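Local coordinates for protein sulfate transporter 4.1, chloroplastic (Arabidopsis thaliana, PDB 7LHV) that cotransports sulfate with protons across a membrane as a chloroplast-targeted member of the SLC26/SulP family and may help regulate sulfate assimilation, at residues 121-126 against 173-178; 127-132 against 317-322. All coordinates share one frame; numbering follows the deposited sequence.

Contact 1: residues 121-126 against 173-178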
loop_
_atom_site.group_PDB
_atom_site.type_symbol
_atom_site.label_atom_id
_atom_site.label_comp_id
_atom_site.label_asym_id
_atom_site.label_seq_id
_atom_site.Cartn_x
_atom_site.Cartn_y
_atom_site.Cartn_z
ATOM N N GLY A 121 -12.436 0.822 30.936
ATOM C CA GLY A 121 -11.990 1.742 31.956
ATOM C C GLY A 121 -13.029 2.743 32.403
ATOM O O GLY A 121 -12.802 3.445 33.398
ATOM N N LEU A 122 -14.151 2.841 31.705
ATOM C CA LEU A 122 -15.233 3.718 32.104
ATOM C C LEU A 122 -16.080 3.056 33.185
ATOM O O LEU A 122 -16.058 1.834 33.342
ATOM C CB LEU A 122 -16.095 4.058 30.895
ATOM C CG LEU A 122 -15.339 4.509 29.647
ATOM C CD1 LEU A 122 -16.268 4.546 28.454
ATOM C CD2 LEU A 122 -14.709 5.864 29.871
ATOM N N PRO A 123 -16.826 3.842 33.958
ATOM C CA PRO A 123 -17.777 3.247 34.890
ATOM C C PRO A 123 -18.835 2.465 34.139
ATOM O O PRO A 123 -19.137 2.761 32.968
ATOM C CB PRO A 123 -18.374 4.464 35.612
ATOM C CG PRO A 123 -17.992 5.646 34.799
ATOM C CD PRO A 123 -16.705 5.295 34.147
ATOM N N PRO A 124 -19.420 1.445 34.773
ATOM C CA PRO A 124 -20.298 0.523 34.030
ATOM C C PRO A 124 -21.484 1.189 33.356
ATOM O O PRO A 124 -21.904 0.737 32.285
ATOM C CB PRO A 124 -20.757 -0.464 35.112
ATOM C CG PRO A 124 -19.737 -0.359 36.190
ATOM C CD PRO A 124 -19.288 1.063 36.186
ATOM N N ILE A 125 -22.033 2.254 33.944
ATOM C CA ILE A 125 -23.249 2.859 33.406
ATOM C C ILE A 125 -23.036 3.330 31.975
ATOM O O ILE A 125 -23.958 3.282 31.153
ATOM C CB ILE A 125 -23.723 4.007 34.320
ATOM C CG1 ILE A 125 -25.056 4.567 33.831
ATOM C CG2 ILE A 125 -22.680 5.109 34.401
ATOM C CD1 ILE A 125 -26.179 3.563 33.874
ATOM N N TYR A 126 -21.819 3.760 31.640
ATOM C CA TYR A 126 -21.560 4.274 30.302
ATOM C C TYR A 126 -21.650 3.195 29.236
ATOM O O TYR A 126 -21.693 3.523 28.046
ATOM C CB TYR A 126 -20.199 4.968 30.262
ATOM C CG TYR A 126 -20.272 6.364 30.820
ATOM C CD1 TYR A 126 -20.575 7.441 30.005
ATOM C CD2 TYR A 126 -20.080 6.601 32.171
ATOM C CE1 TYR A 126 -20.666 8.716 30.518
ATOM C CE2 TYR A 126 -20.166 7.871 32.690
ATOM C CZ TYR A 126 -20.458 8.926 31.860
ATOM O OH TYR A 126 -20.543 10.197 32.376
ATOM N N LEU A 173 -11.672 12.812 32.832
ATOM C CA LEU A 173 -11.205 13.017 31.468
ATOM C C LEU A 173 -11.400 11.767 30.623
ATOM O O LEU A 173 -11.512 11.865 29.397
ATOM C CB LEU A 173 -9.736 13.438 31.473
ATOM C CG LEU A 173 -9.165 13.929 30.142
ATOM C CD1 LEU A 173 -9.926 15.147 29.653
ATOM C CD2 LEU A 173 -7.686 14.236 30.278
ATOM N N HIS A 174 -11.451 10.591 31.254
ATOM C CA HIS A 174 -11.705 9.359 30.514
ATOM C C HIS A 174 -13.055 9.404 29.812
ATOM O O HIS A 174 -13.174 9.011 28.647
ATOM C CB HIS A 174 -11.653 8.155 31.453
ATOM C CG HIS A 174 -10.283 7.590 31.646
ATOM N ND1 HIS A 174 -9.876 6.413 31.058
ATOM C CD2 HIS A 174 -9.229 8.030 32.373
ATOM C CE1 HIS A 174 -8.629 6.156 31.407
ATOM N NE2 HIS A 174 -8.212 7.122 32.205
ATOM N N ILE A 175 -14.085 9.883 30.510
ATOM C CA ILE A 175 -15.430 9.907 29.944
ATOM C C ILE A 175 -15.491 10.850 28.749
ATOM O O ILE A 175 -16.013 10.501 27.682
ATOM C CB ILE A 175 -16.448 10.301 31.028
ATOM C CG1 ILE A 175 -16.568 9.185 32.066
ATOM C CG2 ILE A 175 -17.787 10.628 30.404
ATOM C CD1 ILE A 175 -17.110 9.649 33.392
ATOM N N GLU A 176 -14.966 12.067 28.917
ATOM C CA GLU A 176 -14.985 13.035 27.826
ATOM C C GLU A 176 -14.153 12.549 26.649
ATOM O O GLU A 176 -14.530 12.745 25.490
ATOM C CB GLU A 176 -14.485 14.392 28.315
ATOM C CG GLU A 176 -15.336 15.006 29.410
ATOM C CD GLU A 176 -14.830 16.368 29.841
ATOM O OE1 GLU A 176 -13.833 16.842 29.259
ATOM O OE2 GLU A 176 -15.433 16.965 30.757
ATOM N N LEU A 177 -13.015 11.914 26.928
ATOM C CA LEU A 177 -12.187 11.379 25.855
ATOM C C LEU A 177 -12.905 10.269 25.103
ATOM O O LEU A 177 -12.824 10.196 23.874
ATOM C CB LEU A 177 -10.858 10.883 26.417
ATOM C CG LEU A 177 -9.800 11.959 26.657
ATOM C CD1 LEU A 177 -8.625 11.382 27.423
ATOM C CD2 LEU A 177 -9.344 12.545 25.338
ATOM N N ALA A 178 -13.616 9.394 25.818
ATOM C CA ALA A 178 -14.360 8.328 25.151
ATOM C C ALA A 178 -15.487 8.887 24.291
ATOM O O ALA A 178 -15.712 8.419 23.166
ATOM C CB ALA A 178 -14.910 7.347 26.183
#
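Ile175, on the first turn of helix 173-194, meets Tyr126 and Leu122 from the turn that leads into helix 125-141, joining two predicted transmembrane helices of the sulfate permease family region. It gives up the most surface here, and the ring of Tyr126 takes most of its contacts. CG1 of Ile175 lies over one face of that ring, offset toward the rim, in a CH-pi contact of 4.2 Å to the ring centroid and 24° off the ring normal. The other branch, CG2, touches Tyr126 OH at 3.4 Å, carbon against oxygen and not a bond, while CD1 reaches Tyr126 CE2 at 3.6 Å, so the phenol end of the ring is met by both branches. CG2 stands anti to the Ile175 backbone N and CG1 beside it (chi1 -69°), which spreads the two branches across the ring. Leu122 packs both methyls on the same helix, CD1 nearest Ala178 CB at 3.9 Å and CD2 nearest His174 O at 3.7 Å. Pro123 adds its CG at 4.3 Å from Ile175 CD1. Just before, Gly121 ends the preceding helix in a Schellman motif with positive phi. Leu163 of helix 153-166 touches both Leu122 and His174, bringing a third helix to the site. Cutting Tyr126 back to alanine would probably leave both branches of Ile175 without the ring they pack on and open a gap beside helix 173-194. The contact is mostly apolar, methyls against ring, and across it Tyr126 OH and His174 O meet only carbon, so shape and dispersion join the segments.

Contact 2: residues 127-132 against 317-322; sequences GLYSSF and GLPTFS
Pro319, in the loop between helices 284-300 and 330-358, lies against Tyr129 on an early turn of helix 125-141 in the transporter domain. Its ring covers one face of the tyrosine: CB sits above the centre in a CH-pi contact, 4.0 Å from the centroid and 11° off the ring normal. CD and CG lean over one side of the same ring, CD 3.6 Å from Tyr129 CD1. At the edge, near the ring plane, Gly317 O lies 3.8 Å from Tyr129 OH. The loop runs in extended form past the side of a predicted transmembrane helix, and Leu419 of helix 406-426 touches Tyr129, Phe132 and Leu318, while Gly317 is hydrogen-bonded through its backbone to the same leucine. One turn on from Tyr129, Phe132 has CG anti to its own N (chi1 178°), which carries the ring out toward the loop. There the same Pro319 CD that touches Tyr129 also approaches Phe132 CD2, at 3.9 Å, and Leu318 CD2 meets Phe132 CZ at 3.8 Å, the leucine and phenylalanine side chains crossing at about a right angle.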
loop_
_atom_site.group_PDB
_atom_site.type_symbol
_atom_site.label_atom_id
_atom_site.label_comp_id
_atom_site.label_asym_id
_atom_site.label_seq_id
_atom_site.Cartn_x
_atom_site.Cartn_y
_atom_site.Cartn_z
ATOM N N GLY A 127 -21.665 1.920 29.622
ATOM C CA GLY A 127 -22.018 0.885 28.667
ATOM C C GLY A 127 -23.475 0.967 28.252
ATOM O O GLY A 127 -23.799 0.916 27.063
ATOM N N LEU A 128 -24.371 1.133 29.231
ATOM C CA LEU A 128 -25.797 1.191 28.927
ATOM C C LEU A 128 -26.119 2.376 28.031
ATOM O O LEU A 128 -26.904 2.254 27.085
ATOM C CB LEU A 128 -26.610 1.256 30.217
ATOM C CG LEU A 128 -26.523 0.027 31.119
ATOM C CD1 LEU A 128 -27.407 0.205 32.336
ATOM C CD2 LEU A 128 -26.906 -1.223 30.352
ATOM N N TYR A 129 -25.518 3.535 28.314
ATOM C CA TYR A 129 -25.649 4.676 27.415
ATOM C C TYR A 129 -25.232 4.292 26.004
ATOM O O TYR A 129 -25.937 4.584 25.030
ATOM C CB TYR A 129 -24.804 5.846 27.919
ATOM C CG TYR A 129 -25.201 6.395 29.271
ATOM C CD1 TYR A 129 -26.460 6.163 29.800
ATOM C CD2 TYR A 129 -24.313 7.159 30.012
ATOM C CE1 TYR A 129 -26.820 6.669 31.032
ATOM C CE2 TYR A 129 -24.665 7.670 31.244
ATOM C CZ TYR A 129 -25.919 7.422 31.749
ATOM O OH TYR A 129 -26.275 7.930 32.977
ATOM N N SER A 130 -24.106 3.587 25.879
ATOM C CA SER A 130 -23.607 3.174 24.576
ATOM C C SER A 130 -24.523 2.177 23.886
ATOM O O SER A 130 -24.331 1.910 22.697
ATOM C CB SER A 130 -22.206 2.581 24.711
ATOM O OG SER A 130 -21.662 2.282 23.439
ATOM N N SER A 131 -25.493 1.609 24.600
ATOM C CA SER A 131 -26.499 0.757 23.991
ATOM C C SER A 131 -27.851 1.435 23.850
ATOM O O SER A 131 -28.737 0.876 23.201
ATOM C CB SER A 131 -26.675 -0.531 24.808
ATOM O OG SER A 131 -25.475 -1.278 24.851
ATOM N N PHE A 132 -28.042 2.609 24.454
ATOM C CA PHE A 132 -29.370 3.211 24.459
ATOM C C PHE A 132 -29.628 4.036 23.205
ATOM O O PHE A 132 -30.474 3.682 22.379
ATOM C CB PHE A 132 -29.548 4.072 25.708
ATOM C CG PHE A 132 -30.873 4.764 25.774
ATOM C CD1 PHE A 132 -32.047 4.058 25.590
ATOM C CD2 PHE A 132 -30.945 6.122 26.015
ATOM C CE1 PHE A 132 -33.265 4.694 25.648
ATOM C CE2 PHE A 132 -32.159 6.762 26.073
ATOM C CZ PHE A 132 -33.321 6.047 25.889
ATOM N N GLY A 317 -31.244 7.218 35.377
ATOM C CA GLY A 317 -31.860 8.135 34.442
ATOM C C GLY A 317 -31.248 8.099 33.058
ATOM O O GLY A 317 -30.109 7.658 32.884
ATOM N N LEU A 318 -32.002 8.563 32.065
ATOM C CA LEU A 318 -31.510 8.593 30.701
ATOM C C LEU A 318 -30.419 9.653 30.554
ATOM O O LEU A 318 -30.428 10.669 31.254
ATOM C CB LEU A 318 -32.650 8.887 29.733
ATOM C CG LEU A 318 -33.882 7.992 29.857
ATOM C CD1 LEU A 318 -34.962 8.432 28.888
ATOM C CD2 LEU A 318 -33.511 6.540 29.627
ATOM N N PRO A 319 -29.460 9.436 29.656
ATOM C CA PRO A 319 -28.430 10.452 29.421
ATOM C C PRO A 319 -29.019 11.715 28.816
ATOM O O PRO A 319 -30.035 11.683 28.115
ATOM C CB PRO A 319 -27.468 9.765 28.447
ATOM C CG PRO A 319 -28.281 8.707 27.794
ATOM C CD PRO A 319 -29.249 8.236 28.831
ATOM N N THR A 320 -28.369 12.839 29.100
ATOM C CA THR A 320 -28.801 14.140 28.615
ATOM C C THR A 320 -27.892 14.630 27.494
ATOM O O THR A 320 -26.738 14.214 27.366
ATOM C CB THR A 320 -28.818 15.165 29.754
ATOM O OG1 THR A 320 -27.514 15.253 30.340
ATOM C CG2 THR A 320 -29.823 14.759 30.818
ATOM N N PHE A 321 -28.436 15.526 26.673
ATOM C CA PHE A 321 -27.685 16.076 25.554
ATOM C C PHE A 321 -26.537 16.940 26.057
ATOM O O PHE A 321 -26.720 17.780 26.943
ATOM C CB PHE A 321 -28.606 16.896 24.651
ATOM C CG PHE A 321 -27.966 17.328 23.363
ATOM C CD1 PHE A 321 -28.036 16.525 22.238
ATOM C CD2 PHE A 321 -27.292 18.533 23.277
ATOM C CE1 PHE A 321 -27.448 16.916 21.054
ATOM C CE2 PHE A 321 -26.702 18.929 22.097
ATOM C CZ PHE A 321 -26.780 18.119 20.983
ATOM N N SER A 322 -25.352 16.736 25.486
ATOM C CA SER A 322 -24.178 17.520 25.858
ATOM C C SER A 322 -23.138 17.385 24.759
ATOM O O SER A 322 -22.717 16.268 24.444
ATOM C CB SER A 322 -23.607 17.053 27.198
ATOM O OG SER A 322 -24.464 17.398 28.272
#

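How the contacts relate
Contacts 1 and 2 have centres about 12 Å apart and share helix 125-141: residues 121-126 lead into it and residues 127-132 continue it without a break. Along the chain the segments alternate, 121-126, 127-132, 173-178 and then 317-322, so the two pairings cross. Tyr126 of contact 1 and Tyr129 of contact 2 also meet edge-to-face, linking the sites within the helix. Helix 125-141 is packed near its start by helix 173-194 and, a little further on, by the loop before helix 330-358, so parts distant in sequence meet on one predicted transmembrane helix. All four segments fall within the sulfate permease family region.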